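Local coordinates for metalloregulator ScaR (Streptococcus gordonii, PDB 3HRS), which represses transcription in response to manganese as a homodimeric member of the DtxR/MntR family, probably by binding DNA, at residues Cys122-Thr127 / Leu172-Thr177; Arg73-Ile78 / Val157-Asp162; Tyr88-Ile93 / Tyr166-Gly171. All coordinates share one frame; numbering follows the deposited sequence.

Contact 1 (Cys122-Thr127 / Leu172-Thr177); sequences CPHGGT and LQVGKT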
ATOM      1  N   CYS A 122      17.490  -3.217   4.666  1.00 40.18           N
ATOM      2  CA  CYS A 122      16.936  -2.069   3.940  1.00 47.11           C
ATOM      3  C   CYS A 122      18.077  -1.123   3.501  1.00 65.09           C
ATOM      4  O   CYS A 122      19.222  -1.266   3.955  1.00 65.65           O
ATOM      5  CB  CYS A 122      15.925  -1.304   4.785  1.00 40.26           C
ATOM      6  SG  CYS A 122      16.614  -0.472   6.230  1.00 64.36           S
ATOM      7  N   PRO A 123      17.775  -0.148   2.625  1.00 71.68           N
ATOM      8  CA  PRO A 123      18.876   0.670   2.082  1.00 74.06           C
ATOM      9  C   PRO A 123      19.703   1.431   3.138  1.00 77.05           C
ATOM     10  O   PRO A 123      20.812   1.847   2.814  1.00 85.24           O
ATOM     11  CB  PRO A 123      18.170   1.656   1.130  1.00 63.48           C
ATOM     12  CG  PRO A 123      16.795   1.062   0.899  1.00 67.82           C
ATOM     13  CD  PRO A 123      16.459   0.328   2.169  1.00 69.84           C
ATOM     14  N   HIS A 124      19.216   1.607   4.364  1.00 71.03           N
ATOM     15  CA  HIS A 124      20.045   2.292   5.357  1.00 61.93           C
ATOM     16  C   HIS A 124      20.830   1.367   6.259  1.00 67.36           C
ATOM     17  O   HIS A 124      21.328   1.802   7.299  1.00 75.90           O
ATOM     18  CB  HIS A 124      19.230   3.250   6.201  1.00 57.37           C
ATOM     19  CG  HIS A 124      18.650   4.375   5.420  1.00 68.45           C
ATOM     20  ND1 HIS A 124      17.292   4.546   5.258  1.00 79.63           N
ATOM     21  CD2 HIS A 124      19.244   5.383   4.739  1.00 66.83           C
ATOM     22  CE1 HIS A 124      17.073   5.622   4.525  1.00 77.17           C
ATOM     23  NE2 HIS A 124      18.241   6.150   4.202  1.00 74.45           N
ATOM     24  N   GLY A 125      20.936   0.098   5.875  1.00 64.34           N
ATOM     25  CA  GLY A 125      21.777  -0.840   6.594  1.00 59.28           C
ATOM     26  C   GLY A 125      21.067  -1.527   7.749  1.00 59.32           C
ATOM     27  O   GLY A 125      21.590  -2.475   8.374  1.00 51.06           O
ATOM     28  N   GLY A 126      19.871  -1.032   8.047  1.00 57.44           N
ATOM     29  CA  GLY A 126      19.012  -1.704   8.997  1.00 53.33           C
ATOM     30  C   GLY A 126      18.760  -3.117   8.519  1.00 51.58           C
ATOM     31  O   GLY A 126      18.436  -3.358   7.328  1.00 52.96           O
ATOM     32  N   THR A 127      18.889  -4.054   9.447  1.00 48.91           N
ATOM     33  CA  THR A 127      18.676  -5.463   9.142  1.00 63.45           C
ATOM     34  C   THR A 127      17.184  -5.836   9.110  1.00 58.28           C
ATOM     35  O   THR A 127      16.371  -5.199   9.774  1.00 53.80           O
ATOM     36  CB  THR A 127      19.407  -6.343  10.142  1.00 63.85           C
ATOM     37  OG1 THR A 127      18.803  -7.639  10.148  1.00 56.52           O
ATOM     38  CG2 THR A 127      19.261  -5.746  11.502  1.00 61.92           C
ATOM     39  N   LEU A 172      27.140  12.144   3.525  1.00 96.23           N
ATOM     40  CA  LEU A 172      27.376  10.931   4.280  1.00 88.11           C
ATOM     41  C   LEU A 172      26.313   9.950   3.883  1.00 88.77           C
ATOM     42  O   LEU A 172      25.131  10.263   3.923  1.00 93.86           O
ATOM     43  CB  LEU A 172      27.328  11.210   5.774  1.00 86.01           C
ATOM     44  CG  LEU A 172      28.697  11.629   6.294  1.00 84.35           C
ATOM     45  CD1 LEU A 172      28.563  12.355   7.604  1.00 84.98           C
ATOM     46  CD2 LEU A 172      29.595  10.408   6.426  1.00 82.47           C
ATOM     47  N   GLN A 173      26.736   8.763   3.479  1.00 89.53           N
ATOM     48  CA  GLN A 173      25.837   7.836   2.813  1.00 89.64           C
ATOM     49  C   GLN A 173      26.217   6.412   3.159  1.00 78.19           C
ATOM     50  O   GLN A 173      27.392   6.062   3.252  1.00 75.91           O
ATOM     51  CB  GLN A 173      25.871   8.051   1.293  1.00 96.71           C
ATOM     52  CG  GLN A 173      24.902   7.185   0.488  1.00112.28           C
ATOM     53  CD  GLN A 173      25.129   7.283  -1.026  1.00122.57           C
ATOM     54  OE1 GLN A 173      25.656   8.282  -1.524  1.00131.61           O
ATOM     55  NE2 GLN A 173      24.735   6.239  -1.759  1.00117.28           N
ATOM     56  N   VAL A 174      25.208   5.587   3.367  1.00 65.69           N
ATOM     57  CA  VAL A 174      25.481   4.213   3.700  1.00 75.53           C
ATOM     58  C   VAL A 174      26.287   3.622   2.567  1.00 76.27           C
ATOM     59  O   VAL A 174      25.816   3.581   1.430  1.00 80.90           O
ATOM     60  CB  VAL A 174      24.188   3.407   3.850  1.00 82.07           C
ATOM     61  CG1 VAL A 174      24.460   2.167   4.662  1.00 84.40           C
ATOM     62  CG2 VAL A 174      23.107   4.264   4.496  1.00 80.94           C
ATOM     63  N   GLY A 175      27.494   3.170   2.873  1.00 73.67           N
ATOM     64  CA  GLY A 175      28.338   2.552   1.873  1.00 89.40           C
ATOM     65  C   GLY A 175      29.672   3.253   1.700  1.00110.13           C
ATOM     66  O   GLY A 175      30.701   2.591   1.566  1.00116.28           O
ATOM     67  N   LYS A 176      29.668   4.585   1.702  1.00117.07           N
ATOM     68  CA  LYS A 176      30.915   5.337   1.557  1.00123.37           C
ATOM     69  C   LYS A 176      31.916   4.962   2.633  1.00121.27           C
ATOM     70  O   LYS A 176      31.556   4.415   3.674  1.00120.06           O
ATOM     71  CB  LYS A 176      30.679   6.851   1.566  1.00131.89           C
ATOM     72  CG  LYS A 176      30.303   7.417   0.205  1.00141.46           C
ATOM     73  CD  LYS A 176      29.714   8.815   0.318  1.00143.12           C
ATOM     74  CE  LYS A 176      28.584   8.986  -0.696  1.00142.16           C
ATOM     75  NZ  LYS A 176      27.777  10.212  -0.446  1.00140.31           N
ATOM     76  N   THR A 177      33.182   5.253   2.366  1.00124.38           N
ATOM     77  CA  THR A 177      34.237   4.944   3.311  1.00124.36           C
ATOM     78  C   THR A 177      34.536   6.189   4.138  1.00119.68           C
ATOM     79  O   THR A 177      34.334   7.320   3.690  1.00115.72           O
ATOM     80  CB  THR A 177      35.512   4.437   2.609  1.00132.14           C
ATOM     81  OG1 THR A 177      35.156   3.745   1.402  1.00130.39           O
ATOM     82  CG2 THR A 177      36.289   3.499   3.532  1.00133.33           C
TER

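Contact 2 (Arg73-Ile78 / Val157-Asp162); sequences RKHRLI and VHDNFD. With SO4 (sulfate ion), chain C; SO4 (sulfate ion), chain D.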
ATOM      1  N   ARG A  73      10.103  -5.427  10.211  1.00 43.50           N
ATOM      2  CA  ARG A  73       9.887  -6.072   8.902  1.00 39.91           C
ATOM      3  C   ARG A  73       9.060  -5.182   8.000  1.00 50.29           C
ATOM      4  O   ARG A  73       9.497  -4.823   6.891  1.00 62.66           O
ATOM      5  CB  ARG A  73       9.221  -7.432   9.001  1.00 51.77           C
ATOM      6  CG  ARG A  73      10.186  -8.574   8.876  1.00 58.94           C
ATOM      7  CD  ARG A  73       9.492  -9.912   9.111  1.00 57.20           C
ATOM      8  NE  ARG A  73       8.765 -10.404   7.944  1.00 51.52           N
ATOM      9  CZ  ARG A  73       9.342 -10.937   6.868  1.00 64.32           C
ATOM     10  NH1 ARG A  73      10.667 -11.028   6.764  1.00 63.01           N
ATOM     11  NH2 ARG A  73       8.590 -11.369   5.872  1.00 75.92           N
ATOM     12  N   LYS A  74       7.882  -4.811   8.492  1.00 43.75           N
ATOM     13  CA  LYS A  74       6.923  -4.036   7.711  1.00 44.67           C
ATOM     14  C   LYS A  74       7.590  -2.773   7.198  1.00 50.82           C
ATOM     15  O   LYS A  74       7.653  -2.523   5.981  1.00 52.96           O
ATOM     16  CB  LYS A  74       5.710  -3.697   8.567  1.00 53.98           C
ATOM     17  CG  LYS A  74       4.453  -3.416   7.782  1.00 53.68           C
ATOM     18  CD  LYS A  74       3.477  -2.543   8.564  1.00 56.18           C
ATOM     19  CE  LYS A  74       2.470  -3.374   9.371  1.00 71.53           C
ATOM     20  NZ  LYS A  74       2.820  -3.533  10.792  1.00 69.87           N
ATOM     21  N   HIS A  75       8.143  -2.012   8.138  1.00 52.39           N
ATOM     22  CA  HIS A  75       8.794  -0.741   7.868  1.00 51.00           C
ATOM     23  C   HIS A  75      10.014  -0.811   6.934  1.00 57.51           C
ATOM     24  O   HIS A  75      10.145   0.002   6.017  1.00 48.79           O
ATOM     25  CB  HIS A  75       9.237  -0.159   9.177  1.00 52.86           C
ATOM     26  CG  HIS A  75      10.065   1.068   9.029  1.00 61.25           C
ATOM     27  ND1 HIS A  75       9.521   2.288   8.703  1.00 58.66           N
ATOM     28  CD2 HIS A  75      11.397   1.268   9.174  1.00 58.83           C
ATOM     29  CE1 HIS A  75      10.480   3.192   8.669  1.00 61.47           C
ATOM     30  NE2 HIS A  75      11.628   2.600   8.947  1.00 60.59           N
ATOM     31  N   ARG A  76      10.909  -1.772   7.175  1.00 52.19           N
ATOM     32  CA  ARG A  76      12.052  -1.927   6.291  1.00 48.20           C
ATOM     33  C   ARG A  76      11.710  -2.568   4.930  1.00 53.41           C
ATOM     34  O   ARG A  76      12.302  -2.218   3.928  1.00 52.32           O
ATOM     35  CB  ARG A  76      13.229  -2.629   6.984  1.00 38.66           C
ATOM     36  CG  ARG A  76      13.849  -1.743   8.043  1.00 48.92           C
ATOM     37  CD  ARG A  76      14.638  -2.481   9.135  1.00 57.58           C
ATOM     38  NE  ARG A  76      15.092  -1.508  10.130  1.00 66.56           N
ATOM     39  CZ  ARG A  76      15.936  -1.767  11.126  1.00 66.60           C
ATOM     40  NH1 ARG A  76      16.452  -2.982  11.286  1.00 65.51           N
ATOM     41  NH2 ARG A  76      16.268  -0.796  11.968  1.00 59.13           N
ATOM     42  N   LEU A  77      10.775  -3.506   4.860  1.00 53.97           N
ATOM     43  CA  LEU A  77      10.452  -4.013   3.534  1.00 51.67           C
ATOM     44  C   LEU A  77       9.718  -2.947   2.679  1.00 57.67           C
ATOM     45  O   LEU A  77      10.000  -2.796   1.505  1.00 57.86           O
ATOM     46  CB  LEU A  77       9.694  -5.329   3.589  1.00 46.54           C
ATOM     47  CG  LEU A  77      10.427  -6.570   4.101  1.00 49.47           C
ATOM     48  CD1 LEU A  77       9.437  -7.684   4.511  1.00 49.57           C
ATOM     49  CD2 LEU A  77      11.318  -7.074   3.051  1.00 50.48           C
ATOM     50  N   ILE A  78       8.818  -2.180   3.281  1.00 56.14           N
ATOM     51  CA  ILE A  78       8.202  -1.066   2.573  1.00 48.86           C
ATOM     52  C   ILE A  78       9.299  -0.080   2.154  1.00 60.13           C
ATOM     53  O   ILE A  78       9.292   0.460   1.051  1.00 58.76           O
ATOM     54  CB  ILE A  78       7.144  -0.328   3.431  1.00 50.67           C
ATOM     55  CG1 ILE A  78       5.964  -1.249   3.790  1.00 63.48           C
ATOM     56  CG2 ILE A  78       6.587   0.832   2.693  1.00 49.36           C
ATOM     57  CD1 ILE A  78       5.458  -2.031   2.618  1.00 66.81           C
ATOM     58  N   VAL A 157      22.622   3.845   9.316  1.00 63.76           N
ATOM     59  CA  VAL A 157      22.254   5.129   9.884  1.00 66.19           C
ATOM     60  C   VAL A 157      20.818   4.962  10.331  1.00 66.32           C
ATOM     61  O   VAL A 157      20.093   4.141   9.788  1.00 66.60           O
ATOM     62  CB  VAL A 157      22.302   6.257   8.845  1.00 71.78           C
ATOM     63  CG1 VAL A 157      23.593   6.220   8.083  1.00 79.22           C
ATOM     64  CG2 VAL A 157      21.140   6.134   7.886  1.00 69.90           C
ATOM     65  N   HIS A 158      20.407   5.718  11.334  1.00 70.88           N
ATOM     66  CA  HIS A 158      19.038   5.619  11.800  1.00 81.24           C
ATOM     67  C   HIS A 158      18.135   6.250  10.770  1.00 77.74           C
ATOM     68  O   HIS A 158      18.539   7.159  10.078  1.00 73.23           O
ATOM     69  CB  HIS A 158      18.873   6.285  13.175  1.00 96.39           C
ATOM     70  CG  HIS A 158      19.094   5.347  14.320  1.00100.69           C
ATOM     71  ND1 HIS A 158      18.086   4.565  14.843  1.00107.94           N
ATOM     72  CD2 HIS A 158      20.211   5.041  15.022  1.00 97.57           C
ATOM     73  CE1 HIS A 158      18.572   3.826  15.826  1.00107.96           C
ATOM     74  NE2 HIS A 158      19.859   4.094  15.953  1.00 99.13           N
ATOM     75  N   ASP A 159      16.906   5.765  10.682  1.00 91.68           N
ATOM     76  CA  ASP A 159      15.977   6.170   9.633  1.00 97.82           C
ATOM     77  C   ASP A 159      15.564   7.649   9.674  1.00 96.65           C
ATOM     78  O   ASP A 159      15.206   8.218   8.653  1.00 96.81           O
ATOM     79  CB  ASP A 159      14.737   5.276   9.674  1.00105.53           C
ATOM     80  CG  ASP A 159      14.424   4.692   8.328  1.00115.09           C
ATOM     81  OD1 ASP A 159      14.893   5.277   7.331  1.00119.87           O
ATOM     82  OD2 ASP A 159      13.748   3.648   8.259  1.00116.46           O
ATOM     83  N   ASN A 160      15.596   8.249  10.860  1.00 94.81           N
ATOM     84  CA  ASN A 160      15.269   9.663  11.083  1.00 96.20           C
ATOM     85  C   ASN A 160      15.410  10.668   9.886  1.00 83.54           C
ATOM     86  O   ASN A 160      16.514  10.923   9.363  1.00 76.93           O
ATOM     87  CB  ASN A 160      16.065  10.145  12.301  1.00104.41           C
ATOM     88  CG  ASN A 160      15.631  11.505  12.784  1.00119.38           C
ATOM     89  OD1 ASN A 160      14.509  11.944  12.518  1.00129.17           O
ATOM     90  ND2 ASN A 160      16.519  12.186  13.504  1.00119.34           N
ATOM     91  N   PHE A 161      14.287  11.265   9.490  1.00 82.20           N
ATOM     92  CA  PHE A 161      14.244  12.141   8.323  1.00 84.73           C
ATOM     93  C   PHE A 161      15.141  13.369   8.456  1.00 88.18           C
ATOM     94  O   PHE A 161      15.640  13.916   7.452  1.00 75.32           O
ATOM     95  CB  PHE A 161      12.801  12.584   8.020  1.00 87.79           C
ATOM     96  CG  PHE A 161      12.711  13.662   6.972  1.00 92.90           C
ATOM     97  CD1 PHE A 161      13.207  13.451   5.698  1.00 93.46           C
ATOM     98  CD2 PHE A 161      12.146  14.890   7.266  1.00 96.04           C
ATOM     99  CE1 PHE A 161      13.143  14.448   4.736  1.00 98.16           C
ATOM    100  CE2 PHE A 161      12.078  15.884   6.311  1.00 97.66           C
ATOM    101  CZ  PHE A 161      12.578  15.663   5.042  1.00 98.67           C
ATOM    102  N   ASP A 162      15.323  13.823   9.689  1.00 91.49           N
ATOM    103  CA  ASP A 162      16.158  14.986   9.902  1.00100.15           C
ATOM    104  C   ASP A 162      17.611  14.553   9.827  1.00 94.82           C
ATOM    105  O   ASP A 162      18.454  15.246   9.257  1.00 99.47           O
ATOM    106  CB  ASP A 162      15.828  15.664  11.230  1.00109.11           C
ATOM    107  CG  ASP A 162      14.662  16.637  11.111  1.00116.52           C
ATOM    108  OD1 ASP A 162      14.208  17.152  12.159  1.00121.50           O
ATOM    109  OD2 ASP A 162      14.204  16.885   9.968  1.00111.64           O
TER
HETATM  110  S   SO4 C 216      16.398   2.782  12.773  1.00102.22           S
HETATM  111  O1  SO4 C 216      17.740   2.467  12.263  1.00100.60           O
HETATM  112  O2  SO4 C 216      16.254   2.143  14.077  1.00107.41           O
HETATM  113  O3  SO4 C 216      16.213   4.231  12.937  1.00 93.67           O
HETATM  114  O4  SO4 C 216      15.385   2.253  11.843  1.00 97.36           O
HETATM  115  S   SO4 D 217      10.719  10.360  10.674  1.00156.94           S
HETATM  116  O1  SO4 D 217       9.268  10.488  10.570  1.00160.68           O
HETATM  117  O2  SO4 D 217      11.273  10.390   9.322  1.00153.60           O
HETATM  118  O3  SO4 D 217      11.240  11.455  11.494  1.00152.66           O
HETATM  119  O4  SO4 D 217      11.069   9.084  11.297  1.00158.31           O

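Contact 3 (Tyr88-Ile93 / Tyr166-Gly171); sequences YTTEEI and YLERNG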
ATOM      1  N   TYR A  88      11.483   6.074  -4.971  1.00 54.88           N
ATOM      2  CA  TYR A  88      11.183   7.109  -3.972  1.00 60.52           C
ATOM      3  C   TYR A  88      12.418   7.850  -3.459  1.00 59.49           C
ATOM      4  O   TYR A  88      13.505   7.275  -3.330  1.00 54.30           O
ATOM      5  CB  TYR A  88      10.397   6.518  -2.784  1.00 67.88           C
ATOM      6  CG  TYR A  88       8.878   6.537  -2.970  1.00 64.02           C
ATOM      7  CD1 TYR A  88       8.276   5.850  -4.006  1.00 56.04           C
ATOM      8  CD2 TYR A  88       8.065   7.247  -2.114  1.00 64.40           C
ATOM      9  CE1 TYR A  88       6.932   5.882  -4.185  1.00 58.45           C
ATOM     10  CE2 TYR A  88       6.705   7.276  -2.286  1.00 59.11           C
ATOM     11  CZ  TYR A  88       6.144   6.591  -3.317  1.00 61.39           C
ATOM     12  OH  TYR A  88       4.776   6.609  -3.487  1.00 66.01           O
ATOM     13  N   THR A  89      12.242   9.137  -3.174  1.00 62.49           N
ATOM     14  CA  THR A  89      13.298   9.936  -2.567  1.00 66.00           C
ATOM     15  C   THR A  89      13.032  10.053  -1.095  1.00 69.70           C
ATOM     16  O   THR A  89      11.894   9.961  -0.642  1.00 76.64           O
ATOM     17  CB  THR A  89      13.327  11.389  -3.071  1.00 71.35           C
ATOM     18  OG1 THR A  89      12.142  12.068  -2.630  1.00 73.65           O
ATOM     19  CG2 THR A  89      13.434  11.458  -4.595  1.00 74.23           C
ATOM     20  N   THR A  90      14.097  10.292  -0.356  1.00 69.14           N
ATOM     21  CA  THR A  90      14.006  10.528   1.059  1.00 68.29           C
ATOM     22  C   THR A  90      12.793  11.353   1.470  1.00 70.20           C
ATOM     23  O   THR A  90      12.061  10.983   2.408  1.00 72.61           O
ATOM     24  CB  THR A  90      15.285  11.171   1.553  1.00 68.95           C
ATOM     25  OG1 THR A  90      16.321  10.178   1.527  1.00 79.70           O
ATOM     26  CG2 THR A  90      15.107  11.673   2.970  1.00 63.95           C
ATOM     27  N   GLU A  91      12.575  12.461   0.778  1.00 74.88           N
ATOM     28  CA  GLU A  91      11.430  13.311   1.089  1.00 87.26           C
ATOM     29  C   GLU A  91      10.114  12.591   0.804  1.00 84.32           C
ATOM     30  O   GLU A  91       9.201  12.594   1.620  1.00 84.04           O
ATOM     31  CB  GLU A  91      11.501  14.622   0.306  1.00100.54           C
ATOM     32  CG  GLU A  91      10.728  15.764   0.957  1.00114.25           C
ATOM     33  CD  GLU A  91      11.010  17.106   0.300  1.00126.59           C
ATOM     34  OE1 GLU A  91      10.565  17.310  -0.854  1.00130.66           O
ATOM     35  OE2 GLU A  91      11.671  17.959   0.938  1.00127.18           O
ATOM     36  N   GLU A  92      10.022  11.971  -0.364  1.00 82.47           N
ATOM     37  CA  GLU A  92       8.830  11.221  -0.723  1.00 77.65           C
ATOM     38  C   GLU A  92       8.531  10.173   0.348  1.00 73.27           C
ATOM     39  O   GLU A  92       7.390  10.027   0.804  1.00 78.28           O
ATOM     40  CB  GLU A  92       9.000  10.576  -2.104  1.00 75.97           C
ATOM     41  CG  GLU A  92       9.029  11.599  -3.242  1.00 81.96           C
ATOM     42  CD  GLU A  92       9.573  11.052  -4.552  1.00 89.22           C
ATOM     43  OE1 GLU A  92       9.298  11.663  -5.609  1.00 93.68           O
ATOM     44  OE2 GLU A  92      10.280  10.024  -4.538  1.00 93.11           O
ATOM     45  N   ILE A  93       9.559   9.449   0.756  1.00 62.76           N
ATOM     46  CA  ILE A  93       9.381   8.394   1.741  1.00 68.58           C
ATOM     47  C   ILE A  93       8.872   8.955   3.054  1.00 68.09           C
ATOM     48  O   ILE A  93       7.977   8.395   3.671  1.00 66.77           O
ATOM     49  CB  ILE A  93      10.673   7.624   1.974  1.00 68.34           C
ATOM     50  CG1 ILE A  93      10.886   6.656   0.811  1.00 76.28           C
ATOM     51  CG2 ILE A  93      10.590   6.861   3.262  1.00 57.53           C
ATOM     52  CD1 ILE A  93      12.177   5.888   0.881  1.00 79.59           C
ATOM     53  N   TYR A 166      20.423  15.748   7.143  1.00 99.23           N
ATOM     54  CA  TYR A 166      21.736  16.180   7.601  1.00103.13           C
ATOM     55  C   TYR A 166      22.861  15.420   6.906  1.00 96.72           C
ATOM     56  O   TYR A 166      23.895  15.992   6.576  1.00 98.68           O
ATOM     57  CB  TYR A 166      21.847  15.984   9.118  1.00109.77           C
ATOM     58  CG  TYR A 166      23.242  16.172   9.678  1.00114.53           C
ATOM     59  CD1 TYR A 166      23.778  17.445   9.860  1.00118.64           C
ATOM     60  CD2 TYR A 166      24.018  15.078  10.037  1.00111.11           C
ATOM     61  CE1 TYR A 166      25.049  17.619  10.376  1.00116.33           C
ATOM     62  CE2 TYR A 166      25.291  15.244  10.555  1.00111.36           C
ATOM     63  CZ  TYR A 166      25.799  16.513  10.719  1.00112.90           C
ATOM     64  OH  TYR A 166      27.063  16.673  11.229  1.00116.26           O
ATOM     65  N   LEU A 167      22.664  14.125   6.697  1.00 87.86           N
ATOM     66  CA  LEU A 167      23.709  13.301   6.113  1.00 83.12           C
ATOM     67  C   LEU A 167      23.875  13.551   4.615  1.00 89.41           C
ATOM     68  O   LEU A 167      25.006  13.659   4.141  1.00 89.13           O
ATOM     69  CB  LEU A 167      23.449  11.827   6.402  1.00 79.61           C
ATOM     70  CG  LEU A 167      23.666  11.506   7.878  1.00 85.29           C
ATOM     71  CD1 LEU A 167      22.965  10.225   8.314  1.00 81.40           C
ATOM     72  CD2 LEU A 167      25.150  11.440   8.156  1.00 89.77           C
ATOM     73  N   GLU A 168      22.765  13.647   3.873  1.00 95.19           N
ATOM     74  CA  GLU A 168      22.827  13.924   2.431  1.00103.61           C
ATOM     75  C   GLU A 168      23.417  15.302   2.227  1.00107.54           C
ATOM     76  O   GLU A 168      24.123  15.552   1.259  1.00105.37           O
ATOM     77  CB  GLU A 168      21.443  13.823   1.777  1.00114.95           C
ATOM     78  CG  GLU A 168      21.010  12.373   1.451  1.00125.28           C
ATOM     79  CD  GLU A 168      19.521  12.074   1.727  1.00123.47           C
ATOM     80  OE1 GLU A 168      19.240  11.145   2.520  1.00117.96           O
ATOM     81  OE2 GLU A 168      18.637  12.753   1.154  1.00123.62           O
ATOM     82  N   ARG A 169      23.137  16.183   3.181  1.00112.93           N
ATOM     83  CA  ARG A 169      23.619  17.561   3.163  1.00114.23           C
ATOM     84  C   ARG A 169      25.091  17.672   3.562  1.00114.11           C
ATOM     85  O   ARG A 169      25.681  18.743   3.482  1.00124.77           O
ATOM     86  CB  ARG A 169      22.711  18.442   4.038  1.00119.29           C
ATOM     87  CG  ARG A 169      23.397  19.420   4.980  1.00128.33           C
ATOM     88  CD  ARG A 169      22.369  20.326   5.672  1.00141.01           C
ATOM     89  NE  ARG A 169      21.954  21.433   4.808  1.00156.23           N
ATOM     90  CZ  ARG A 169      20.787  21.510   4.167  1.00160.54           C
ATOM     91  NH1 ARG A 169      19.880  20.546   4.293  1.00153.37           N
ATOM     92  NH2 ARG A 169      20.524  22.564   3.401  1.00166.80           N
ATOM     93  N   ASN A 170      25.685  16.559   3.975  1.00105.32           N
ATOM     94  CA  ASN A 170      27.120  16.508   4.246  1.00 99.81           C
ATOM     95  C   ASN A 170      27.727  15.307   3.529  1.00 90.94           C
ATOM     96  O   ASN A 170      28.813  14.834   3.883  1.00 78.36           O
ATOM     97  CB  ASN A 170      27.403  16.428   5.750  1.00105.29           C
ATOM     98  CG  ASN A 170      27.250  17.772   6.457  1.00116.76           C
ATOM     99  OD1 ASN A 170      26.549  17.877   7.470  1.00115.99           O
ATOM    100  ND2 ASN A 170      27.916  18.805   5.931  1.00123.30           N
ATOM    101  N   GLY A 171      26.995  14.803   2.536  1.00 95.03           N
ATOM    102  CA  GLY A 171      27.448  13.697   1.707  1.00 99.52           C
ATOM    103  C   GLY A 171      27.890  12.469   2.479  1.00102.95           C
ATOM    104  O   GLY A 171      28.891  11.833   2.147  1.00108.02           O
TER

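Contact 1 (Cys122-Thr127 / Leu172-Thr177)
H124 and V174 bring the two loops together, their CA atoms 6.0 Å apart and neither segment forming helix or strand here. Residues C122 to G125 make a type I turn closed by G125 N to C122 O (2.9 Å), and C122 N returns to G126 O (2.8 Å). With G125 at a positive phi of 88°, this pattern is that of a classic G1 bulge. The opposing loop folds back through a backbone bond from K176 N to Q173 O and presents V174 at its apex.

V174 makes most of this small contact. Its CG2 methyl lies against H124 CA and P123 O, 3.7 Å from each, while CG1 reaches over the H124-G125 peptide, 4.0 Å from H124 C. V174 holds CG1 anti to the backbone N (chi1 -160°), which leaves CG2 beside that N and turned to the imidazole. That methyl meets the H124 ring at its edge, near the ring plane and 4.0 Å from CD2, and the two side chains cross at about a right angle. H124 CB points away from the valine, and its ring runs on toward E79 and D159.

C122, H124, E79 and D159 are zinc ligands of this protein, unoccupied in this apo chain; V174 therefore packs the FeoA, SH3-like region against the loop that carries C122 and H124.

Contact 2 (Arg73-Ile78 / Val157-Asp162)
H75 and D159 meet where one flank of helix 62-84 faces the loop that leaves strand 150-157 and turns into helix 161-168. The H75 ring has CG anti to the backbone N (chi1 173°), which carries it out from the helix and brings NE2 to the D159 carboxylate. D159 OD2 accepts from H75 NE2 at 2.5 Å, a length to be read with caution at this resolution. The acceptor lies near the ring plane at its edge, whereas the carboxylate itself is rotated by 80° from the imidazole, and the N-H...O angle of 150° makes a moderately bent bond. H75 ND1 is bonded to E101, so both nitrogens are engaged and the ring is fixed between two carboxylates, which would favour its protonated form.

This His-carboxylate pair joins helix 62-84 to the SH3-like region through D159, itself one of the zinc ligands.

A sulfate, probably from the crystallisation liquor, spans the same two segments next to that pair. Its O3 is gripped from the loop by H158 ND1 (2.7 Å) and D159 N (2.8 Å). From the helix R76, extended from CG to NE, delivers NH2 to sulfate O4 at 3.2 Å, along a nearly straight N-H...O line and at the edge of its guanidinium. NH1 of the same guanidinium pairs with E137 and bonds T127 O, and H158 NE2 is bonded to the Y210 hydroxyl.

Contact 3 (Tyr88-Ile93 / Tyr166-Gly171)
T90 and E168 reach toward each other from opposite directions between two helix ends, and a hydroxyl-carboxylate bond is what joins them. T90 OG1 donates to E168 OE1 at 3.2 Å. It approaches from the syn side of the carboxylate, 26° above its plane, and OE2 stays nearby at 3.5 Å from the same hydroxyl oxygen. OG1 stands anti to the carbonyl carbon of T90 (chi1 -72°), which turns it outward to the glutamate, while CG2 takes the position anti to the backbone N. The E168 chain is bent at chi2, bringing its acid group over T90 CB, 3.7 Å from OE2. CA atoms of T90 and E168 remain 9.6 Å apart, and only side chains make the contact.

T90 lies in the first turn of helix 90-101, and the partial positive charge at that end could favour a carboxylate beside it. The 3.2 Å length, the tilt out of the carboxylate plane and the solvent exposure of E168 together suggest a modest bond. Y88, just ahead of the helix, packs on H107 and F108 of the second subunit, which places this end of the contact at the dimer interface.

Both helix termini carry recognisable signals. T89 and E92 form a capping box, with E92 N bonded to T89 OG1 (3.1 Å) and T89 N to the glutamate carboxylate. At the other end G171, with positive phi, is the C-prime residue of a Schellman motif that pairs L172 N with L167 O: the contact is thus a bridge from a helix N-terminus to a helix C-terminus.

Along the chain the order is 73-78, 88-93, 122-127, 157-162, 166-171, 172-177, so the three contacts interlace: the first three segments belong to the metal-binding and dimerisation region, the last three to the FeoA region. Their centres lie 11 to 12 Å apart. Contacts 2 and 3 use the two ends of helix 161-168, where the F161 ring packs on T90; segment 172-177 of contact 1 follows directly from the helix C-terminus. Contacts 1 and 2 meet at the empty metal site through H124 beside D159, with the H124-V157 backbone bond as a separate tie. The second subunit touches contact 3 alone. Contacts 1 and 2 join the regions at the metal site, contact 3 beside it.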